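Local atomic coordinates of CopN (Chlamydia pneumoniae, PDB entry 4NRH), a protein that probably acts as a type III secretion gatekeeper, binding the chaperone Scc3 to help direct the secretion of translocator proteins. Residues M145-R149 against Y150-D154; F281-A284 against D285-Q288; D257-D260 against S261-V265; S30-E33 against L34-L37. One frame throughout, in Å; residues are numbered along the deposited sequence.

All four contacts are local, each made within a helix or at a helix end of this all-helical, elongated chain. Along the sequence they come in the order interaction 4, 1, 3, 2. Interaction 4 starts helix 31-40 at one extremity; interaction 1 is the turn between helices 139-149 and 152-172, about 8 Å from the chain's centre. Interactions 3 and 2 begin the successive helices 259-272 and 284-301 in the third helical domain, their centres about 25 Å apart. Centres of interactions 3 and 4 lie about 64 Å apart, on opposite sides of the chain's centre. Interaction 2 is the one of the four that touches the chaperone, so at least part of that interface lies on the C-terminal helical domain.

Interaction 1 of 4, residues M145-R149 against Y150-D154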
loop_
_atom_site.group_PDB
_atom_site.type_symbol
_atom_site.label_atom_id
_atom_site.label_comp_id
_atom_site.label_asym_id
_atom_site.label_seq_id
_atom_site.Cartn_x
_atom_site.Cartn_y
_atom_site.Cartn_z
ATOM N N MET A 145 -13.423 12.248 -1.679
ATOM C CA MET A 145 -14.478 11.702 -2.522
ATOM C C MET A 145 -15.309 10.669 -1.766
ATOM O O MET A 145 -16.539 10.711 -1.788
ATOM C CB MET A 145 -13.876 11.082 -3.785
ATOM C CG MET A 145 -14.896 10.640 -4.817
ATOM S SD MET A 145 -14.117 9.896 -6.261
ATOM C CE MET A 145 -12.895 11.141 -6.661
ATOM N N LEU A 146 -14.629 9.739 -1.104
ATOM C CA LEU A 146 -15.294 8.670 -0.364
ATOM C C LEU A 146 -15.962 9.169 0.917
ATOM O O LEU A 146 -16.948 8.593 1.374
ATOM C CB LEU A 146 -14.297 7.559 -0.020
ATOM C CG LEU A 146 -14.102 6.403 -1.005
ATOM C CD1 LEU A 146 -13.638 6.887 -2.370
ATOM C CD2 LEU A 146 -13.119 5.388 -0.435
ATOM N N GLN A 147 -15.414 10.234 1.496
ATOM C CA GLN A 147 -15.845 10.709 2.808
ATOM C C GLN A 147 -17.297 11.181 2.840
ATOM O O GLN A 147 -17.977 11.042 3.857
ATOM C CB GLN A 147 -14.926 11.838 3.284
ATOM C CG GLN A 147 -13.704 11.351 4.050
ATOM C CD GLN A 147 -12.876 12.489 4.613
ATOM O OE1 GLN A 147 -12.810 13.571 4.030
ATOM N NE2 GLN A 147 -12.239 12.250 5.754
ATOM N N ASP A 148 -17.768 11.739 1.730
ATOM C CA ASP A 148 -19.139 12.232 1.650
ATOM C C ASP A 148 -20.131 11.120 1.331
ATOM O O ASP A 148 -21.307 11.207 1.685
ATOM C CB ASP A 148 -19.249 13.337 0.596
ATOM C CG ASP A 148 -18.272 14.469 0.835
ATOM O OD1 ASP A 148 -18.010 14.792 2.014
ATOM O OD2 ASP A 148 -17.773 15.040 -0.156
ATOM N N ARG A 149 -19.651 10.078 0.659
ATOM C CA ARG A 149 -20.528 9.040 0.126
ATOM C C ARG A 149 -20.640 7.794 1.002
ATOM O O ARG A 149 -21.668 7.117 0.987
ATOM C CB ARG A 149 -20.050 8.641 -1.271
ATOM C CG ARG A 149 -20.113 9.779 -2.275
ATOM C CD ARG A 149 -19.392 9.439 -3.567
ATOM N NE ARG A 149 -18.798 10.629 -4.173
ATOM C CZ ARG A 149 -18.380 10.694 -5.432
ATOM N NH1 ARG A 149 -18.490 9.635 -6.221
ATOM N NH2 ARG A 149 -17.853 11.818 -5.901
ATOM N N TYR A 150 -19.594 7.487 1.762
ATOM C CA TYR A 150 -19.559 6.227 2.498
ATOM C C TYR A 150 -19.147 6.371 3.956
ATOM O O TYR A 150 -18.458 7.319 4.335
ATOM C CB TYR A 150 -18.603 5.246 1.815
ATOM C CG TYR A 150 -18.919 4.984 0.364
ATOM C CD1 TYR A 150 -19.935 4.112 0.003
ATOM C CD2 TYR A 150 -18.199 5.607 -0.647
ATOM C CE1 TYR A 150 -20.230 3.867 -1.325
ATOM C CE2 TYR A 150 -18.485 5.370 -1.979
ATOM C CZ TYR A 150 -19.502 4.499 -2.312
ATOM O OH TYR A 150 -19.792 4.258 -3.634
ATOM N N THR A 151 -19.581 5.413 4.770
ATOM C CA THR A 151 -19.053 5.264 6.115
ATOM C C THR A 151 -17.614 4.781 5.996
ATOM O O THR A 151 -17.234 4.196 4.982
ATOM C CB THR A 151 -19.870 4.268 6.953
ATOM O OG1 THR A 151 -19.838 2.978 6.329
ATOM C CG2 THR A 151 -21.317 4.733 7.083
ATOM N N TYR A 152 -16.815 5.016 7.030
ATOM C CA TYR A 152 -15.411 4.625 7.006
ATOM C C TYR A 152 -15.220 3.110 6.919
ATOM O O TYR A 152 -14.304 2.642 6.244
ATOM C CB TYR A 152 -14.683 5.195 8.226
ATOM C CG TYR A 152 -14.443 6.683 8.107
ATOM C CD1 TYR A 152 -13.378 7.173 7.365
ATOM C CD2 TYR A 152 -15.292 7.599 8.717
ATOM C CE1 TYR A 152 -13.157 8.530 7.239
ATOM C CE2 TYR A 152 -15.079 8.962 8.598
ATOM C CZ TYR A 152 -14.008 9.419 7.858
ATOM O OH TYR A 152 -13.785 10.771 7.733
ATOM N N GLN A 153 -16.072 2.345 7.594
ATOM C CA GLN A 153 -15.959 0.888 7.547
ATOM C C GLN A 153 -16.292 0.339 6.159
ATOM O O GLN A 153 -15.772 -0.702 5.756
ATOM C CB GLN A 153 -16.855 0.224 8.598
ATOM C CG GLN A 153 -18.337 0.513 8.461
ATOM C CD GLN A 153 -19.169 -0.283 9.450
ATOM O OE1 GLN A 153 -19.148 -1.514 9.445
ATOM N NE2 GLN A 153 -19.902 0.416 10.305
ATOM N N ASP A 154 -17.159 1.036 5.430
ATOM C CA ASP A 154 -17.493 0.639 4.064
ATOM C C ASP A 154 -16.381 0.986 3.082
ATOM O O ASP A 154 -16.249 0.345 2.040
ATOM C CB ASP A 154 -18.802 1.296 3.614
ATOM C CG ASP A 154 -20.027 0.596 4.171
ATOM O OD1 ASP A 154 -19.877 -0.513 4.726
ATOM O OD2 ASP A 154 -21.139 1.151 4.047
#
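Arg149 lays its CB over one face of the Tyr150 ring, 4.0 Å from the ring centroid, a CH-pi contact between neighbours. The tyrosine ring is swung beside its own backbone N (chi1 -56°), which also lets Tyr150 CD2 graze Leu146 CG at 4.2 Å. An aromatic residue suits this spot because its flat faces can meet aliphatic groups while the ring packs on Leu125 and Leu128 of helix 122-133. The guanidinium of Arg149 reaches Glu131, with which NH1 forms a salt bridge, and Met145 CG lies against one face of the guanidinium, toward its rim.

On another flank Gln147 runs out extended beyond CG to place NE2 2.9 Å from Tyr152 OH, near the plane of the ring at its edge. The amide and ring planes stand 88° apart, and the bond is weak, bent to 127° at the hydrogen. In the backbone, Tyr150 N donates to Leu146 O at 2.9 Å, continuing the helical pattern into the turn. Thr151 then caps the following helix, its OG1 accepting weakly from Asp154 N. The bent, weak amide-to-phenol bond probably adds little, and the turn rests mainly on the CH-pi and apolar contacts and the Leu146-Tyr150 backbone bond.

Interaction 2 of 4, residues F281-A284 against D285-Q288; sequences FSSA and DKRQ
Arg287 spreads its aliphatic stem over one face of the Phe281 ring, giving a CH-pi contact with CB 4.1 Å from the ring centroid. The closest approach is Arg287 CB to Phe281 CD2, 3.6 Å; Arg287 CG lies over the ring centre, and Arg287 CD continues the cover above Phe281 CD1 and CG. With Arg287 CG turned opposite its backbone N (chi1 170°) and the chain extended to NE, the methylenes cross the ring and the guanidinium passes beyond it, its plane 80° from that of the phenyl. Arginine suits the position by combining an apolar stem with a polar end, which reaches Leu273 O through NH2. Phe281 also packs on Tyr233 and Ile237 of helix 226-237 and on Tyr49 of the chaperone chain.

The hydrogen bonds mark the start of helix 284-301, where Ser283 is the N-cap: its OG accepts from Lys286 N at 3.2 Å, with 160° at the hydrogen. A short hydroxyl suits a cap because it can turn back to a first-turn N-H that has no preceding helical carbonyl. Ser283 O takes a long, weak bond from Arg287 N, while Ala284 O receives Gln288 N at 3.1 Å.

A water joins the start of the helix to the arginine, donating to Ala284 O and accepting from Arg287 NH1 at the guanidinium edge. Gln288 faces the chaperone chain, where its OE1 accepts from Asp41 N and its NE2 donates to Val39 O.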
loop_
_atom_site.group_PDB
_atom_site.type_symbol
_atom_site.label_atom_id
_atom_site.label_comp_id
_atom_site.label_asym_id
_atom_site.label_seq_id
_atom_site.Cartn_x
_atom_site.Cartn_y
_atom_site.Cartn_z
ATOM N N PHE A 281 4.317 5.537 6.263
ATOM C CA PHE A 281 5.603 6.186 6.481
ATOM C C PHE A 281 6.517 6.037 5.267
ATOM O O PHE A 281 6.801 4.926 4.821
ATOM C CB PHE A 281 6.277 5.612 7.732
ATOM C CG PHE A 281 5.412 5.669 8.962
ATOM C CD1 PHE A 281 4.529 4.641 9.253
ATOM C CD2 PHE A 281 5.473 6.755 9.819
ATOM C CE1 PHE A 281 3.728 4.692 10.380
ATOM C CE2 PHE A 281 4.676 6.811 10.948
ATOM C CZ PHE A 281 3.802 5.778 11.226
ATOM N N SER A 282 6.970 7.170 4.738
ATOM C CA SER A 282 7.810 7.186 3.545
ATOM C C SER A 282 9.262 6.822 3.846
ATOM O O SER A 282 10.043 6.564 2.930
ATOM C CB SER A 282 7.751 8.562 2.879
ATOM O OG SER A 282 8.112 9.582 3.795
ATOM N N SER A 283 9.622 6.808 5.124
ATOM C CA SER A 283 10.963 6.395 5.524
ATOM C C SER A 283 10.987 5.802 6.927
ATOM O O SER A 283 10.250 6.240 7.810
ATOM C CB SER A 283 11.929 7.579 5.444
ATOM O OG SER A 283 11.866 8.367 6.618
ATOM N N ALA A 284 11.837 4.798 7.121
ATOM C CA ALA A 284 12.017 4.173 8.427
ATOM C C ALA A 284 12.568 5.161 9.448
ATOM O O ALA A 284 12.248 5.087 10.635
ATOM C CB ALA A 284 12.935 2.965 8.315
ATOM N N ASP A 285 13.404 6.080 8.976
ATOM C CA ASP A 285 14.042 7.070 9.837
ATOM C C ASP A 285 13.036 7.973 10.553
ATOM O O ASP A 285 13.159 8.217 11.753
ATOM C CB ASP A 285 15.014 7.921 9.016
ATOM C CG ASP A 285 15.688 9.000 9.842
ATOM O OD1 ASP A 285 15.989 8.742 11.026
ATOM O OD2 ASP A 285 15.924 10.102 9.302
ATOM N N LYS A 286 12.043 8.463 9.817
ATOM C CA LYS A 286 11.056 9.384 10.376
ATOM C C LYS A 286 10.078 8.690 11.316
ATOM O O LYS A 286 9.704 9.254 12.345
ATOM C CB LYS A 286 10.288 10.091 9.263
ATOM C CG LYS A 286 11.070 11.209 8.605
ATOM C CD LYS A 286 10.327 11.755 7.407
ATOM C CE LYS A 286 11.305 12.259 6.375
ATOM N NZ LYS A 286 10.642 12.604 5.091
ATOM N N ARG A 287 9.658 7.481 10.956
ATOM C CA ARG A 287 8.822 6.673 11.837
ATOM C C ARG A 287 9.507 6.489 13.186
ATOM O O ARG A 287 8.901 6.701 14.236
ATOM C CB ARG A 287 8.522 5.310 11.211
ATOM C CG ARG A 287 7.860 4.340 12.175
ATOM C CD ARG A 287 7.418 3.063 11.484
ATOM N NE ARG A 287 6.670 2.200 12.391
ATOM C CZ ARG A 287 7.223 1.261 13.150
ATOM N NH1 ARG A 287 8.534 1.068 13.115
ATOM N NH2 ARG A 287 6.468 0.518 13.949
ATOM N N GLN A 288 10.773 6.088 13.143
ATOM C CA GLN A 288 11.575 5.928 14.349
ATOM C C GLN A 288 11.711 7.247 15.108
ATOM O O GLN A 288 11.543 7.293 16.327
ATOM C CB GLN A 288 12.960 5.382 13.999
ATOM C CG GLN A 288 13.928 5.349 15.168
ATOM C CD GLN A 288 15.210 4.611 14.840
ATOM O OE1 GLN A 288 15.377 3.444 15.192
ATOM N NE2 GLN A 288 16.125 5.290 14.158
HETATM O O HOH W 1 11.074 2.552 11.914
#

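Interaction 3 of 4, residues D257-D260 against S261-V265; sequences DDVD and SVTGV
Asp258 reaches its carboxylate forward to the first helical turn, and OD1 accepts from Ser261 N at 3.0 Å through its anti lone pair. Its CG stands opposite the backbone N (chi1 180°), which brings the oxygen to the start of the helix. Aspartate suits this place because its short acidic side chain can receive a first-turn N-H, and its negative charge would probably be favoured by the positive end of the helix dipole. Ser261 OG lies 3.2 Å from Asp258 OD1.

A second side-chain bond is made by Thr263, whose OG1 donates to Val259 O at 2.8 Å. That carbonyl also accepts Thr263 N at 2.9 Å, the two donors arriving from opposite faces of its plane. A beta-hydroxyl serves well here, spending its proton on a carbonyl one turn back.

Backbone bonds continue the spiral, with Val262 N to Asp258 O at 2.9 Å and Gly264 N to Asp260 O at 3.0 Å.

Val262 CG2 lies against Asp258 O at 3.3 Å, and the branched side chain makes apolar contacts with Val251 and Val301. Val259 lies alongside Thr263, both touching Val301 of helix 284-301. The Asp258 side chain accepting from Ser261 N is an aspartate N-cap, and it opens helix 259-272 within the third helical domain.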
loop_
_atom_site.group_PDB
_atom_site.type_symbol
_atom_site.label_atom_id
_atom_site.label_comp_id
_atom_site.label_asym_id
_atom_site.label_seq_id
_atom_site.Cartn_x
_atom_site.Cartn_y
_atom_site.Cartn_z
ATOM N N ASP A 257 -5.697 21.078 27.620
ATOM C CA ASP A 257 -4.482 21.136 28.432
ATOM C C ASP A 257 -4.449 20.180 29.626
ATOM O O ASP A 257 -3.475 20.174 30.381
ATOM C CB ASP A 257 -4.265 22.566 28.930
ATOM C CG ASP A 257 -3.949 23.531 27.806
ATOM O OD1 ASP A 257 -3.234 23.131 26.862
ATOM O OD2 ASP A 257 -4.411 24.689 27.866
ATOM N N ASP A 258 -5.501 19.388 29.814
ATOM C CA ASP A 258 -5.514 18.418 30.908
ATOM C C ASP A 258 -4.421 17.375 30.691
ATOM O O ASP A 258 -4.330 16.777 29.619
ATOM C CB ASP A 258 -6.884 17.748 31.030
ATOM C CG ASP A 258 -6.935 16.730 32.153
ATOM O OD1 ASP A 258 -6.576 15.558 31.915
ATOM O OD2 ASP A 258 -7.329 17.106 33.277
ATOM N N VAL A 259 -3.599 17.161 31.714
ATOM C CA VAL A 259 -2.414 16.316 31.589
ATOM C C VAL A 259 -2.745 14.858 31.256
ATOM O O VAL A 259 -2.065 14.240 30.436
ATOM C CB VAL A 259 -1.553 16.373 32.882
ATOM C CG1 VAL A 259 -2.368 15.989 34.114
ATOM C CG2 VAL A 259 -0.308 15.505 32.742
ATOM N N ASP A 260 -3.791 14.317 31.870
ATOM C CA ASP A 260 -4.203 12.944 31.594
ATOM C C ASP A 260 -4.778 12.818 30.188
ATOM O O ASP A 260 -4.634 11.784 29.537
ATOM C CB ASP A 260 -5.225 12.468 32.627
ATOM C CG ASP A 260 -4.669 12.453 34.036
ATOM O OD1 ASP A 260 -3.837 11.572 34.337
ATOM O OD2 ASP A 260 -5.064 13.320 34.844
ATOM N N SER A 261 -5.431 13.881 29.728
ATOM C CA SER A 261 -6.002 13.913 28.387
ATOM C C SER A 261 -4.896 13.941 27.338
ATOM O O SER A 261 -4.922 13.176 26.375
ATOM C CB SER A 261 -6.922 15.122 28.222
ATOM O OG SER A 261 -8.020 15.052 29.114
ATOM N N VAL A 262 -3.935 14.840 27.531
ATOM C CA VAL A 262 -2.802 14.978 26.625
ATOM C C VAL A 262 -1.991 13.686 26.573
ATOM O O VAL A 262 -1.654 13.195 25.494
ATOM C CB VAL A 262 -1.885 16.144 27.047
ATOM C CG1 VAL A 262 -0.606 16.147 26.223
ATOM C CG2 VAL A 262 -2.617 17.466 26.907
ATOM N N THR A 263 -1.685 13.144 27.748
ATOM C CA THR A 263 -0.969 11.877 27.866
ATOM C C THR A 263 -1.701 10.745 27.146
ATOM O O THR A 263 -1.084 9.944 26.443
ATOM C CB THR A 263 -0.766 11.488 29.347
ATOM O OG1 THR A 263 0.048 12.475 29.993
ATOM C CG2 THR A 263 -0.094 10.127 29.464
ATOM N N GLY A 264 -3.018 10.691 27.324
ATOM C CA GLY A 264 -3.835 9.661 26.707
ATOM C C GLY A 264 -3.755 9.668 25.192
ATOM O O GLY A 264 -3.644 8.614 24.563
ATOM N N VAL A 265 -3.813 10.860 24.606
ATOM C CA VAL A 265 -3.728 11.008 23.157
ATOM C C VAL A 265 -2.332 10.645 22.655
ATOM O O VAL A 265 -2.185 9.976 21.630
ATOM C CB VAL A 265 -4.077 12.443 22.717
ATOM C CG1 VAL A 265 -3.834 12.622 21.226
ATOM C CG2 VAL A 265 -5.523 12.762 23.060
#

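Interaction 4 of 4, residues S30-E33 against L34-L37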
loop_
_atom_site.group_PDB
_atom_site.type_symbol
_atom_site.label_atom_id
_atom_site.label_comp_id
_atom_site.label_asym_id
_atom_site.label_seq_id
_atom_site.Cartn_x
_atom_site.Cartn_y
_atom_site.Cartn_z
ATOM N N SER A 30 -32.620 -10.556 -16.115
ATOM C CA SER A 30 -33.126 -11.921 -16.188
ATOM C C SER A 30 -33.320 -12.350 -17.637
ATOM O O SER A 30 -33.398 -11.511 -18.534
ATOM C CB SER A 30 -34.443 -12.046 -15.419
ATOM O OG SER A 30 -35.475 -11.308 -16.054
ATOM N N GLY A 31 -33.387 -13.659 -17.861
ATOM C CA GLY A 31 -33.616 -14.196 -19.190
ATOM C C GLY A 31 -34.961 -13.755 -19.732
ATOM O O GLY A 31 -35.119 -13.524 -20.931
ATOM N N GLN A 32 -35.936 -13.652 -18.833
ATOM C CA GLN A 32 -37.272 -13.184 -19.178
ATOM C C GLN A 32 -37.231 -11.779 -19.768
ATOM O O GLN A 32 -37.894 -11.492 -20.765
ATOM C CB GLN A 32 -38.177 -13.206 -17.942
ATOM C CG GLN A 32 -39.657 -13.015 -18.234
ATOM C CD GLN A 32 -40.329 -14.286 -18.723
ATOM O OE1 GLN A 32 -39.664 -15.248 -19.109
ATOM N NE2 GLN A 32 -41.657 -14.297 -18.702
ATOM N N GLU A 33 -36.447 -10.908 -19.142
ATOM C CA GLU A 33 -36.331 -9.523 -19.584
ATOM C C GLU A 33 -35.584 -9.412 -20.910
ATOM O O GLU A 33 -35.867 -8.526 -21.717
ATOM C CB GLU A 33 -35.639 -8.680 -18.511
ATOM C CG GLU A 33 -36.513 -8.403 -17.296
ATOM C CD GLU A 33 -35.711 -8.002 -16.072
ATOM O OE1 GLU A 33 -34.473 -7.881 -16.180
ATOM O OE2 GLU A 33 -36.323 -7.803 -15.000
ATOM N N LEU A 34 -34.628 -10.309 -21.132
ATOM C CA LEU A 34 -33.887 -10.326 -22.389
ATOM C C LEU A 34 -34.758 -10.826 -23.537
ATOM O O LEU A 34 -34.743 -10.258 -24.630
ATOM C CB LEU A 34 -32.629 -11.189 -22.263
ATOM C CG LEU A 34 -31.463 -10.560 -21.494
ATOM C CD1 LEU A 34 -30.347 -11.569 -21.279
ATOM C CD2 LEU A 34 -30.943 -9.337 -22.235
ATOM N N ARG A 35 -35.514 -11.891 -23.287
ATOM C CA ARG A 35 -36.432 -12.426 -24.288
ATOM C C ARG A 35 -37.560 -11.439 -24.575
ATOM O O ARG A 35 -38.031 -11.335 -25.708
ATOM C CB ARG A 35 -37.007 -13.771 -23.836
ATOM C CG ARG A 35 -35.996 -14.907 -23.829
ATOM C CD ARG A 35 -36.663 -16.240 -23.517
ATOM N NE ARG A 35 -37.135 -16.306 -22.138
ATOM C CZ ARG A 35 -36.422 -16.795 -21.130
ATOM N NH1 ARG A 35 -35.201 -17.266 -21.347
ATOM N NH2 ARG A 35 -36.928 -16.816 -19.904
ATOM N N GLY A 36 -37.989 -10.719 -23.544
ATOM C CA GLY A 36 -39.022 -9.712 -23.691
ATOM C C GLY A 36 -38.591 -8.608 -24.637
ATOM O O GLY A 36 -39.386 -8.112 -25.435
ATOM N N LEU A 37 -37.323 -8.221 -24.540
ATOM C CA LEU A 37 -36.750 -7.222 -25.434
ATOM C C LEU A 37 -36.669 -7.768 -26.855
ATOM O O LEU A 37 -37.001 -7.078 -27.819
ATOM C CB LEU A 37 -35.365 -6.795 -24.944
ATOM C CG LEU A 37 -34.589 -5.822 -25.835
ATOM C CD1 LEU A 37 -35.404 -4.562 -26.096
ATOM C CD2 LEU A 37 -33.245 -5.477 -25.209
HETATM O O HOH W 2 -40.301 -15.013 -22.100
#
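Gln32 and Arg35 meet across the first turn of helix 31-40, which begins with a capping box formed by Ser30 and Glu33. Arg35 NH2 donates to Gln32 OE1 at 3.3 Å with 166° at the hydrogen, the acceptor lying in the guanidinium plane and the donor in the carbonyl plane. The side chains cross at about a right angle. Glutamine suits the partnership because its chain, bent at chi2 (80°), turns the amide oxygen toward the arginine. Gly31 O sits 3.5 Å above the centre of the Arg35 guanidinium, so the group lies flat over the backbone; glycine lets it come this close, having no side chain in the way. The same guanidinium also forms salt bridges through NH1 with Asp20 and Asp17, tying the cationic end to the region of helix 18-24. A water weakly bridges Gln32 OE1 and Arg35 NE.

Further out, Leu34 and Leu37 pack against helix 61-74, as apolar residues should on the inward side of an amphipathic helix. Backbone bonds such as Arg35 N to Gly31 O, 2.9 Å, hold the turn that presents these side chains.

The box itself is reciprocal: Ser30 OG accepts from Glu33 N at 3.3 Å, and Ser30 N donates at 3.3 Å to Glu33 OE1, which it meets from 60° above the carboxylate plane.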